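PDB 4F7A: putative uncharacterized protein from Bacteroides vulgatus, which probably binds glycans, perhaps mucin O-glycans, at the outer membrane as a SusD-like lipoprotein with a TPR-like helical fold. Local coordinates for residues 88-93 / 126-131; 209-212 / 217-220; 276-281 / 377-382; 297-302 / 389-394. All coordinates share one frame; numbering follows the deposited sequence.

Contact 1. Residues 88-93 / 126-131; sequences YTYNYI and HRITDT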
loop_
_atom_site.group_PDB
_atom_site.type_symbol
_atom_site.label_atom_id
_atom_site.label_comp_id
_atom_site.label_asym_id
_atom_site.label_seq_id
_atom_site.Cartn_x
_atom_site.Cartn_y
_atom_site.Cartn_z
ATOM N N TYR A 88 12.740 8.670 6.564
ATOM C CA TYR A 88 11.734 9.658 6.922
ATOM C C TYR A 88 10.851 9.173 8.054
ATOM O O TYR A 88 10.493 9.943 8.943
ATOM C CB TYR A 88 10.923 10.075 5.688
ATOM C CG TYR A 88 11.752 10.844 4.664
ATOM C CD1 TYR A 88 12.637 11.843 5.060
ATOM C CD2 TYR A 88 11.657 10.568 3.296
ATOM C CE1 TYR A 88 13.415 12.540 4.123
ATOM C CE2 TYR A 88 12.408 11.281 2.349
ATOM C CZ TYR A 88 13.291 12.254 2.772
ATOM O OH TYR A 88 14.057 12.953 1.854
ATOM N N THR A 89 10.491 7.902 8.033
ATOM C CA THR A 89 9.625 7.357 9.039
ATOM C C THR A 89 10.336 7.314 10.402
ATOM O O THR A 89 9.778 7.759 11.398
ATOM C CB THR A 89 9.090 5.969 8.654
ATOM O OG1 THR A 89 8.360 6.057 7.422
ATOM C CG2 THR A 89 8.164 5.460 9.733
ATOM N N TYR A 90 11.572 6.832 10.441
ATOM C CA TYR A 90 12.313 6.776 11.699
ATOM C C TYR A 90 12.797 8.140 12.176
ATOM O O TYR A 90 12.862 8.377 13.372
ATOM C CB TYR A 90 13.478 5.796 11.613
ATOM C CG TYR A 90 13.014 4.362 11.763
ATOM C CD1 TYR A 90 12.567 3.883 13.001
ATOM C CD2 TYR A 90 12.999 3.502 10.680
ATOM C CE1 TYR A 90 12.142 2.554 13.140
ATOM C CE2 TYR A 90 12.583 2.189 10.796
ATOM C CZ TYR A 90 12.151 1.718 12.030
ATOM O OH TYR A 90 11.749 0.412 12.135
ATOM N N ASN A 91 13.095 9.049 11.256
ATOM C CA ASN A 91 13.523 10.384 11.668
ATOM C C ASN A 91 12.390 11.213 12.250
ATOM O O ASN A 91 12.593 11.914 13.236
ATOM C CB ASN A 91 14.184 11.141 10.508
ATOM C CG ASN A 91 15.603 10.675 10.262
ATOM O OD1 ASN A 91 16.210 10.075 11.139
ATOM N ND2 ASN A 91 16.119 10.919 9.074
ATOM N N TYR A 92 11.204 11.128 11.652
ATOM C CA TYR A 92 10.138 12.086 11.960
ATOM C C TYR A 92 8.819 11.562 12.519
ATOM O O TYR A 92 8.100 12.313 13.163
ATOM C CB TYR A 92 9.858 12.928 10.704
ATOM C CG TYR A 92 11.102 13.651 10.200
ATOM C CD1 TYR A 92 11.715 14.649 10.952
ATOM C CD2 TYR A 92 11.649 13.335 8.975
ATOM C CE1 TYR A 92 12.856 15.293 10.485
ATOM C CE2 TYR A 92 12.780 13.970 8.505
ATOM C CZ TYR A 92 13.381 14.938 9.255
ATOM O OH TYR A 92 14.512 15.528 8.738
ATOM N N ILE A 93 8.475 10.307 12.253
ATOM C CA ILE A 93 7.121 9.835 12.450
ATOM C C ILE A 93 7.040 8.793 13.570
ATOM O O ILE A 93 6.291 8.967 14.533
ATOM C CB ILE A 93 6.547 9.264 11.145
ATOM C CG1 ILE A 93 6.656 10.303 10.012
ATOM C CG2 ILE A 93 5.070 8.786 11.333
ATOM C CD1 ILE A 93 6.113 11.739 10.349
ATOM N N HIS A 126 3.666 -1.265 9.423
ATOM C CA HIS A 126 3.529 -2.471 8.594
ATOM C C HIS A 126 3.974 -2.120 7.179
ATOM O O HIS A 126 4.546 -2.959 6.499
ATOM C CB HIS A 126 2.111 -3.088 8.658
ATOM C CG HIS A 126 1.131 -2.486 7.695
ATOM N ND1 HIS A 126 0.526 -1.276 7.922
ATOM C CD2 HIS A 126 0.692 -2.908 6.488
ATOM C CE1 HIS A 126 -0.271 -0.986 6.905
ATOM N NE2 HIS A 126 -0.181 -1.958 6.016
ATOM N N ARG A 127 3.760 -0.864 6.756
ATOM C CA ARG A 127 4.253 -0.401 5.451
ATOM C C ARG A 127 5.798 -0.444 5.330
ATOM O O ARG A 127 6.328 -0.695 4.247
ATOM C CB ARG A 127 3.754 1.017 5.179
ATOM C CG ARG A 127 2.262 1.094 4.877
ATOM C CD ARG A 127 1.683 2.494 5.119
ATOM N NE ARG A 127 2.358 3.600 4.432
ATOM C CZ ARG A 127 2.122 3.996 3.171
ATOM N NH1 ARG A 127 1.269 3.364 2.382
ATOM N NH2 ARG A 127 2.760 5.055 2.687
ATOM N N ILE A 128 6.489 -0.234 6.449
ATOM C CA ILE A 128 7.958 -0.271 6.487
ATOM C C ILE A 128 8.495 -1.709 6.491
ATOM O O ILE A 128 9.392 -2.023 5.716
ATOM C CB ILE A 128 8.508 0.542 7.704
ATOM C CG1 ILE A 128 7.967 1.990 7.665
ATOM C CG2 ILE A 128 10.038 0.505 7.752
ATOM C CD1 ILE A 128 8.277 2.761 6.357
ATOM N N THR A 129 7.962 -2.588 7.342
ATOM C CA THR A 129 8.403 -3.975 7.293
ATOM C C THR A 129 8.067 -4.574 5.947
ATOM O O THR A 129 8.838 -5.372 5.439
ATOM C CB THR A 129 7.876 -4.896 8.444
ATOM O OG1 THR A 129 8.414 -6.222 8.252
ATOM C CG2 THR A 129 6.364 -4.971 8.451
ATOM N N ASP A 130 6.940 -4.202 5.361
ATOM C CA ASP A 130 6.587 -4.767 4.043
ATOM C C ASP A 130 7.543 -4.291 2.915
ATOM O O ASP A 130 7.619 -4.912 1.847
ATOM C CB ASP A 130 5.125 -4.456 3.683
ATOM C CG ASP A 130 4.126 -5.225 4.527
ATOM O OD1 ASP A 130 4.521 -6.154 5.300
ATOM O OD2 ASP A 130 2.928 -4.872 4.435
ATOM N N THR A 131 8.252 -3.187 3.166
ATOM C CA THR A 131 9.254 -2.678 2.242
ATOM C C THR A 131 10.613 -3.392 2.414
ATOM O O THR A 131 11.187 -3.840 1.446
ATOM C CB THR A 131 9.417 -1.156 2.431
ATOM O OG1 THR A 131 8.165 -0.514 2.163
ATOM C CG2 THR A 131 10.490 -0.595 1.503
#
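Thr89 and Ile128 mark the closest approach of two helical segments, with their CA atoms 8.2 Å apart; segment 88-93 also has a wider, pi-type turn at 89-93. The two side chains reach toward each other and meet tip to tip. Ile128 sends its CG1-CD1 arm at the threonine, and CD1 stops 3.5 Å from Thr89 OG1 while CG1 lies 4.0 Å from Thr89 CG2. Thr89 CG2 stands anti to the backbone N, and OG1 (chi1 -59°) sits beside that N, which sets OG1 against CD1 and CG2 against CG1 of the isoleucine. The hydroxyl is not left wanting by its apolar partner: OG1 is hydrogen-bonded to Ala85 O, one turn back in its own helix. The other branch of Ile128 serves Tyr90, whose CE2 lies 4.3 Å from Ile128 CG2; the methyl approaches the ring obliquely. The phenol reaches past this contact to bond Val136 O. The contact is van der Waals packing between helices 84-104 and 111-132, with one hydroxyl turned to a methyl. Phe49 of helix 44-51 packs on Thr89, Ile135 touches both Tyr90 and Ile128, and helices 151-174 and 193-210 pack on other side chains of segment 126-131.

Contact 2. Residues 209-212 / 217-220; sequences MRVS and TLAT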
loop_
_atom_site.group_PDB
_atom_site.type_symbol
_atom_site.label_atom_id
_atom_site.label_comp_id
_atom_site.label_asym_id
_atom_site.label_seq_id
_atom_site.Cartn_x
_atom_site.Cartn_y
_atom_site.Cartn_z
HETATM N N MSE A 209 -4.368 -11.752 6.061
HETATM C CA MSE A 209 -4.217 -12.296 4.726
HETATM C C MSE A 209 -2.770 -12.224 4.263
HETATM O O MSE A 209 -2.278 -13.158 3.629
HETATM C CB MSE A 209 -5.148 -11.652 3.727
HETATM C CG MSE A 209 -6.606 -11.948 3.964
HETATM SE SE MSE A 209 -7.094 -13.814 4.107
HETATM C CE MSE A 209 -7.101 -13.948 6.012
ATOM N N ARG A 210 -2.059 -11.166 4.636
ATOM C CA ARG A 210 -0.643 -11.073 4.300
ATOM C C ARG A 210 0.143 -12.315 4.758
ATOM O O ARG A 210 1.005 -12.797 4.040
ATOM C CB ARG A 210 0.023 -9.838 4.919
ATOM C CG ARG A 210 1.467 -9.622 4.367
ATOM C CD ARG A 210 1.500 -8.769 3.097
ATOM N NE ARG A 210 1.312 -7.377 3.463
ATOM C CZ ARG A 210 0.317 -6.585 3.067
ATOM N NH1 ARG A 210 -0.618 -7.010 2.231
ATOM N NH2 ARG A 210 0.257 -5.339 3.521
ATOM N N VAL A 211 -0.138 -12.808 5.965
ATOM C CA VAL A 211 0.643 -13.916 6.518
ATOM C C VAL A 211 0.047 -15.288 6.164
ATOM O O VAL A 211 0.552 -16.294 6.634
ATOM C CB VAL A 211 0.832 -13.821 8.060
ATOM C CG1 VAL A 211 1.406 -12.456 8.441
ATOM C CG2 VAL A 211 -0.463 -14.092 8.799
ATOM N N SER A 212 -1.003 -15.328 5.334
ATOM C CA SER A 212 -1.747 -16.583 5.082
ATOM C C SER A 212 -0.956 -17.688 4.382
ATOM O O SER A 212 -1.242 -18.864 4.612
ATOM C CB SER A 212 -3.062 -16.322 4.338
ATOM O OG SER A 212 -2.823 -15.736 3.071
ATOM N N THR A 217 -1.992 -20.842 10.443
ATOM C CA THR A 217 -2.550 -20.863 11.790
ATOM C C THR A 217 -2.755 -19.457 12.338
ATOM O O THR A 217 -3.808 -19.169 12.862
ATOM C CB THR A 217 -1.654 -21.667 12.753
ATOM O OG1 THR A 217 -1.600 -23.012 12.287
ATOM C CG2 THR A 217 -2.203 -21.637 14.174
ATOM N N LEU A 218 -1.759 -18.588 12.186
ATOM C CA LEU A 218 -1.857 -17.169 12.591
ATOM C C LEU A 218 -2.888 -16.423 11.763
ATOM O O LEU A 218 -3.713 -15.684 12.310
ATOM C CB LEU A 218 -0.512 -16.465 12.410
ATOM C CG LEU A 218 -0.318 -15.029 12.947
ATOM C CD1 LEU A 218 -0.721 -14.909 14.444
ATOM C CD2 LEU A 218 1.153 -14.620 12.742
ATOM N N ALA A 219 -2.831 -16.595 10.444
ATOM C CA ALA A 219 -3.817 -15.964 9.558
ATOM C C ALA A 219 -5.233 -16.326 9.985
ATOM O O ALA A 219 -6.123 -15.479 9.982
ATOM C CB ALA A 219 -3.576 -16.389 8.081
ATOM N N THR A 220 -5.440 -17.596 10.336
ATOM C CA THR A 220 -6.772 -18.095 10.690
ATOM C C THR A 220 -7.249 -17.429 11.972
ATOM O O THR A 220 -8.381 -16.927 12.025
ATOM C CB THR A 220 -6.786 -19.634 10.817
ATOM O OG1 THR A 220 -6.314 -20.222 9.588
ATOM C CG2 THR A 220 -8.210 -20.191 11.170
#
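Val211, just past the end of helix 193-210, leans on Ala219 at the start of the next helix. Its side chain starts at a CB that points toward segment 217-220 and forks there. CG1, anti to the carbonyl carbon, takes no close part here, whereas CG2 lies between the backbone N and the carbonyl carbon and does the touching. That methyl comes 3.8 Å from Ala219 N and 3.9 Å from Ala219 CB, then brushes Leu218 CG at 4.3 Å, so it rests as much on helix backbone as on side chain. Ala219 CB meets Ser212 too, lying 3.5 Å from Ser212 CA; the backbones are correspondingly near, with the Ser212 and Ala219 CA atoms 5.0 Å apart. The serine hydroxyl turns back and donates to Met209 O over 2.7 Å, on a carbonyl lone pair, and Ser212 N grips the same oxygen. This double hold closes the last turn of the chain before the bend. Trp503 and Tyr155 also pack on Val211, and Phe159 on Leu218. A small alanine set against a tight turn gives a short connection between consecutive helices, consistent with the TPR-like helical fold of SusD relatives.

Contact 3. Residues 276-281 / 377-382; sequences DPRISI and SLYLTS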
loop_
_atom_site.group_PDB
_atom_site.type_symbol
_atom_site.label_atom_id
_atom_site.label_comp_id
_atom_site.label_asym_id
_atom_site.label_seq_id
_atom_site.Cartn_x
_atom_site.Cartn_y
_atom_site.Cartn_z
ATOM N N ASP A 276 -12.719 -0.991 -18.554
ATOM C CA ASP A 276 -13.054 -0.670 -17.176
ATOM C C ASP A 276 -13.478 0.793 -17.098
ATOM O O ASP A 276 -12.729 1.677 -17.511
ATOM C CB ASP A 276 -11.846 -0.955 -16.291
ATOM C CG ASP A 276 -12.174 -1.015 -14.841
ATOM O OD1 ASP A 276 -12.780 -0.041 -14.313
ATOM O OD2 ASP A 276 -11.792 -2.034 -14.207
ATOM N N PRO A 277 -14.669 1.058 -16.531
ATOM C CA PRO A 277 -15.117 2.454 -16.458
ATOM C C PRO A 277 -14.306 3.316 -15.509
ATOM O O PRO A 277 -14.486 4.543 -15.500
ATOM C CB PRO A 277 -16.555 2.355 -15.963
ATOM C CG PRO A 277 -16.644 1.082 -15.288
ATOM C CD PRO A 277 -15.631 0.138 -15.914
ATOM N N ARG A 278 -13.426 2.712 -14.702
ATOM C CA ARG A 278 -12.544 3.519 -13.871
ATOM C C ARG A 278 -11.363 4.114 -14.676
ATOM O O ARG A 278 -10.655 5.002 -14.172
ATOM C CB ARG A 278 -12.024 2.705 -12.691
ATOM C CG ARG A 278 -13.089 2.338 -11.668
ATOM C CD ARG A 278 -12.658 1.188 -10.763
ATOM N NE ARG A 278 -12.599 -0.109 -11.443
ATOM C CZ ARG A 278 -12.510 -1.284 -10.800
ATOM N NH1 ARG A 278 -12.476 -1.338 -9.470
ATOM N NH2 ARG A 278 -12.457 -2.414 -11.485
ATOM N N ILE A 279 -11.137 3.628 -15.899
ATOM C CA ILE A 279 -9.955 4.028 -16.663
ATOM C C ILE A 279 -9.848 5.571 -16.812
ATOM O O ILE A 279 -8.777 6.141 -16.611
ATOM C CB ILE A 279 -9.874 3.284 -18.030
ATOM C CG1 ILE A 279 -8.463 3.407 -18.624
ATOM C CG2 ILE A 279 -10.934 3.770 -19.006
ATOM C CD1 ILE A 279 -8.179 2.471 -19.833
ATOM N N SER A 280 -10.952 6.240 -17.133
ATOM C CA SER A 280 -10.919 7.690 -17.408
ATOM C C SER A 280 -11.010 8.494 -16.111
ATOM O O SER A 280 -10.776 9.693 -16.096
ATOM C CB SER A 280 -12.052 8.124 -18.349
ATOM O OG SER A 280 -13.333 8.025 -17.750
ATOM N N ILE A 281 -11.362 7.812 -15.022
ATOM C CA ILE A 281 -11.356 8.411 -13.682
ATOM C C ILE A 281 -9.938 8.456 -13.118
ATOM O O ILE A 281 -9.485 9.476 -12.579
ATOM C CB ILE A 281 -12.281 7.651 -12.718
ATOM C CG1 ILE A 281 -13.726 7.667 -13.237
ATOM C CG2 ILE A 281 -12.216 8.288 -11.292
ATOM C CD1 ILE A 281 -14.698 6.696 -12.427
ATOM N N SER A 377 -22.613 -4.514 -12.274
ATOM C CA SER A 377 -23.247 -5.773 -12.629
ATOM C C SER A 377 -22.836 -6.293 -14.023
ATOM O O SER A 377 -22.531 -7.470 -14.179
ATOM C CB SER A 377 -24.784 -5.687 -12.522
ATOM O OG SER A 377 -25.200 -5.329 -11.200
ATOM N N LEU A 378 -22.854 -5.421 -15.019
ATOM C CA LEU A 378 -22.525 -5.812 -16.396
ATOM C C LEU A 378 -21.026 -6.152 -16.482
ATOM O O LEU A 378 -20.643 -7.162 -17.046
ATOM C CB LEU A 378 -22.882 -4.689 -17.359
ATOM C CG LEU A 378 -22.860 -5.095 -18.845
ATOM C CD1 LEU A 378 -23.704 -6.348 -19.081
ATOM C CD2 LEU A 378 -23.331 -3.961 -19.705
ATOM N N TYR A 379 -20.189 -5.340 -15.848
ATOM C CA TYR A 379 -18.749 -5.591 -15.822
ATOM C C TYR A 379 -18.423 -6.947 -15.210
ATOM O O TYR A 379 -17.543 -7.662 -15.703
ATOM C CB TYR A 379 -18.075 -4.477 -15.033
ATOM C CG TYR A 379 -16.593 -4.576 -14.804
ATOM C CD1 TYR A 379 -15.703 -3.998 -15.688
ATOM C CD2 TYR A 379 -16.089 -5.131 -13.641
ATOM C CE1 TYR A 379 -14.343 -4.029 -15.468
ATOM C CE2 TYR A 379 -14.715 -5.157 -13.401
ATOM C CZ TYR A 379 -13.842 -4.615 -14.313
ATOM O OH TYR A 379 -12.469 -4.624 -14.086
ATOM N N LEU A 380 -19.154 -7.309 -14.154
ATOM C CA LEU A 380 -18.946 -8.584 -13.460
ATOM C C LEU A 380 -19.370 -9.817 -14.277
ATOM O O LEU A 380 -19.045 -10.936 -13.888
ATOM C CB LEU A 380 -19.672 -8.561 -12.097
ATOM C CG LEU A 380 -18.955 -7.719 -11.056
ATOM C CD1 LEU A 380 -19.898 -7.520 -9.830
ATOM C CD2 LEU A 380 -17.589 -8.363 -10.686
ATOM N N THR A 381 -20.058 -9.613 -15.404
ATOM C CA THR A 381 -20.365 -10.687 -16.343
ATOM C C THR A 381 -19.440 -10.691 -17.547
ATOM O O THR A 381 -19.570 -11.548 -18.414
ATOM C CB THR A 381 -21.806 -10.552 -16.930
ATOM O OG1 THR A 381 -21.868 -9.421 -17.819
ATOM C CG2 THR A 381 -22.811 -10.398 -15.862
ATOM N N SER A 382 -18.507 -9.752 -17.628
ATOM C CA SER A 382 -17.835 -9.528 -18.894
ATOM C C SER A 382 -16.668 -10.494 -19.133
ATOM O O SER A 382 -16.138 -11.107 -18.223
ATOM C CB SER A 382 -17.396 -8.072 -19.026
ATOM O OG SER A 382 -16.388 -7.773 -18.100
#
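Asp276 OD2 is held from two directions: Arg278 NH2 makes a salt bridge to it at 2.8 Å, and Tyr379 OH, from the other segment, donates a weak hydrogen bond at 2.7 Å. The aspartate opens a type I beta turn, Asp276 to Ile279, that leads into a short helix, and its carboxylate makes the capping bond of that turn. OD1 accepts from Arg278 N at 2.9 Å through its anti lone pair and, through its syn lone pair, from Arg278 NE, nearly straight at 176°. Arg278 thus grips the carboxylate side-on, NE to one oxygen and NH2 to the other; its chain bends at chi3 (-71°) to come back on the aspartate two residues earlier. The guanidinium is fixed in rotation and presents its edge to Tyr379, the two planes nearly perpendicular at 89°. The tyrosine hydroxyl also bonds Gln426 NE2, and Gln426 OE1 takes a bond from Arg278 NH2, so helix 416-431 joins the same polar network. Phe368 of helix 356-371 packs against Tyr379, Pro277 and Arg278. With an alanine in place of Asp276, the buried arginine charge would probably lose its mate and the turn its capping bond. Beside the polar cluster, Pro277 CD lies 4.1 Å from Tyr379 CD1.

Contact 4. Residues 297-302 / 389-394; sequences GVPQGV and YINYAA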
loop_
_atom_site.group_PDB
_atom_site.type_symbol
_atom_site.label_atom_id
_atom_site.label_comp_id
_atom_site.label_asym_id
_atom_site.label_seq_id
_atom_site.Cartn_x
_atom_site.Cartn_y
_atom_site.Cartn_z
ATOM N N GLY A 297 0.204 3.125 -21.314
ATOM C CA GLY A 297 1.006 3.017 -20.120
ATOM C C GLY A 297 2.493 2.824 -20.383
ATOM O O GLY A 297 2.892 2.148 -21.332
ATOM N N VAL A 298 3.312 3.402 -19.513
ATOM C CA VAL A 298 4.746 3.319 -19.634
ATOM C C VAL A 298 5.269 1.957 -19.194
ATOM O O VAL A 298 5.003 1.522 -18.076
ATOM C CB VAL A 298 5.408 4.454 -18.801
ATOM C CG1 VAL A 298 6.935 4.423 -18.927
ATOM C CG2 VAL A 298 4.816 5.837 -19.252
ATOM N N PRO A 299 6.022 1.268 -20.064
ATOM C CA PRO A 299 6.596 -0.018 -19.643
ATOM C C PRO A 299 7.785 0.183 -18.706
ATOM O O PRO A 299 8.644 1.020 -18.974
ATOM C CB PRO A 299 7.082 -0.631 -20.958
ATOM C CG PRO A 299 7.437 0.572 -21.786
ATOM C CD PRO A 299 6.449 1.645 -21.416
ATOM N N GLN A 300 7.849 -0.594 -17.632
ATOM C CA GLN A 300 8.982 -0.489 -16.716
ATOM C C GLN A 300 10.239 -1.125 -17.325
ATOM O O GLN A 300 10.175 -2.136 -18.030
ATOM C CB GLN A 300 8.665 -1.157 -15.365
ATOM C CG GLN A 300 9.576 -0.667 -14.230
ATOM C CD GLN A 300 9.501 -1.503 -12.988
ATOM O OE1 GLN A 300 8.417 -1.675 -12.424
ATOM N NE2 GLN A 300 10.664 -1.952 -12.493
ATOM N N GLY A 301 11.385 -0.535 -17.022
ATOM C CA GLY A 301 12.678 -1.136 -17.355
ATOM C C GLY A 301 13.156 -0.901 -18.760
ATOM O O GLY A 301 13.882 -1.739 -19.311
ATOM N N VAL A 302 12.751 0.222 -19.361
ATOM C CA VAL A 302 13.296 0.631 -20.648
ATOM C C VAL A 302 14.480 1.581 -20.364
ATOM O O VAL A 302 14.299 2.686 -19.856
ATOM C CB VAL A 302 12.241 1.310 -21.533
ATOM C CG1 VAL A 302 12.862 1.784 -22.858
ATOM C CG2 VAL A 302 11.093 0.335 -21.824
ATOM N N TYR A 389 0.899 -4.803 -24.673
ATOM C CA TYR A 389 1.639 -3.541 -24.686
ATOM C C TYR A 389 2.323 -3.422 -26.048
ATOM O O TYR A 389 3.025 -4.349 -26.489
ATOM C CB TYR A 389 2.664 -3.440 -23.562
ATOM C CG TYR A 389 3.475 -2.197 -23.749
ATOM C CD1 TYR A 389 2.924 -0.950 -23.479
ATOM C CD2 TYR A 389 4.729 -2.249 -24.331
ATOM C CE1 TYR A 389 3.625 0.197 -23.727
ATOM C CE2 TYR A 389 5.444 -1.096 -24.603
ATOM C CZ TYR A 389 4.890 0.126 -24.286
ATOM O OH TYR A 389 5.576 1.278 -24.550
ATOM N N ILE A 390 2.095 -2.285 -26.719
ATOM C CA ILE A 390 2.725 -1.963 -27.989
ATOM C C ILE A 390 3.546 -0.696 -27.778
ATOM O O ILE A 390 3.026 0.315 -27.277
ATOM C CB ILE A 390 1.705 -1.698 -29.092
ATOM C CG1 ILE A 390 0.714 -2.858 -29.232
ATOM C CG2 ILE A 390 2.450 -1.418 -30.446
ATOM C CD1 ILE A 390 1.359 -4.156 -29.602
ATOM N N ASN A 391 4.823 -0.733 -28.153
ATOM C CA ASN A 391 5.697 0.400 -27.908
ATOM C C ASN A 391 5.567 1.475 -29.026
ATOM O O ASN A 391 6.315 1.477 -30.009
ATOM C CB ASN A 391 7.142 -0.068 -27.744
ATOM C CG ASN A 391 8.009 0.984 -27.101
ATOM O OD1 ASN A 391 7.809 1.317 -25.953
ATOM N ND2 ASN A 391 8.973 1.502 -27.836
ATOM N N TYR A 392 4.611 2.386 -28.860
ATOM C CA TYR A 392 4.371 3.437 -29.857
ATOM C C TYR A 392 5.403 4.547 -29.754
ATOM O O TYR A 392 5.628 5.286 -30.717
ATOM C CB TYR A 392 2.950 3.981 -29.736
ATOM C CG TYR A 392 1.899 2.977 -30.174
ATOM C CD1 TYR A 392 1.893 2.471 -31.469
ATOM C CD2 TYR A 392 0.940 2.516 -29.292
ATOM C CE1 TYR A 392 0.933 1.552 -31.891
ATOM C CE2 TYR A 392 -0.016 1.592 -29.696
ATOM C CZ TYR A 392 -0.012 1.117 -30.985
ATOM O OH TYR A 392 -0.962 0.222 -31.369
ATOM N N ALA A 393 6.065 4.640 -28.610
ATOM C CA ALA A 393 7.098 5.649 -28.386
ATOM C C ALA A 393 8.336 5.407 -29.243
ATOM O O ALA A 393 8.591 4.285 -29.673
ATOM C CB ALA A 393 7.509 5.653 -26.899
ATOM N N ALA A 394 9.135 6.456 -29.445
ATOM C CA ALA A 394 10.480 6.291 -29.962
ATOM C C ALA A 394 11.335 5.631 -28.864
ATOM O O ALA A 394 10.878 5.480 -27.731
ATOM C CB ALA A 394 11.089 7.664 -30.384
#
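The Tyr389 ring carries Pro299 on one face, and Asn391 OD1 lies at its edge, in plane, beyond the hydroxyl. Pro299 CB stands 4.2 Å from the ring centroid, 21° off the normal, a CH-pi contact shifted toward the rim. The pyrrolidine crosses the ring at about a right angle, and its other carbons run on toward the phenol end: CG comes 3.6 Å from Tyr389 CZ, and CD 3.3 Å from Tyr389 OH. Gly297 O reaches the ring obliquely, 3.2 Å from Tyr389 CE1. The ring gets there because CG is anti to the backbone N (chi1 173°), which sends it out toward segment 297-302. Its hydroxyl donates to Asn391 OD1 over 2.6 Å, tilted 21° from the amide carbonyl plane; Asn391 centres an inverse gamma turn. Tyr315 OH is hydrogen-bonded to Tyr389 OH, and Tyr312 OH to Asn391 OD1, tying the pair into a small tyrosine cluster. A leucine at Tyr389 would probably leave Pro299 without its aromatic face and rob Asn391 OD1 and Tyr315 OH of one partner each. Proline on a ring face joins these two irregular segments by dispersion and weak CH attraction, while the phenol oxygen bonds Asn391 and Tyr315 instead.

How the contacts relate
All four contacts are largely buried, their centres lying about 12, 18, 23 and 25 Å from the chain's centre for contacts 1 to 4. Contact 1 packs helix on helix and contact 2 the residues just past one helix on the next, both without hydrogen bonds between segments; they meet through a salt bridge, Asp130 OD2 to Arg210 NH2, at 2.9 Å. Contacts 3 and 4 use the long connection between helices 356-371 and 416-431 and alternate along the chain, each joining it to an earlier loop or turn. There a tyrosine does the work in both, through a weak hydroxyl bond to a carboxylate in contact 3 and through its face to proline in contact 4.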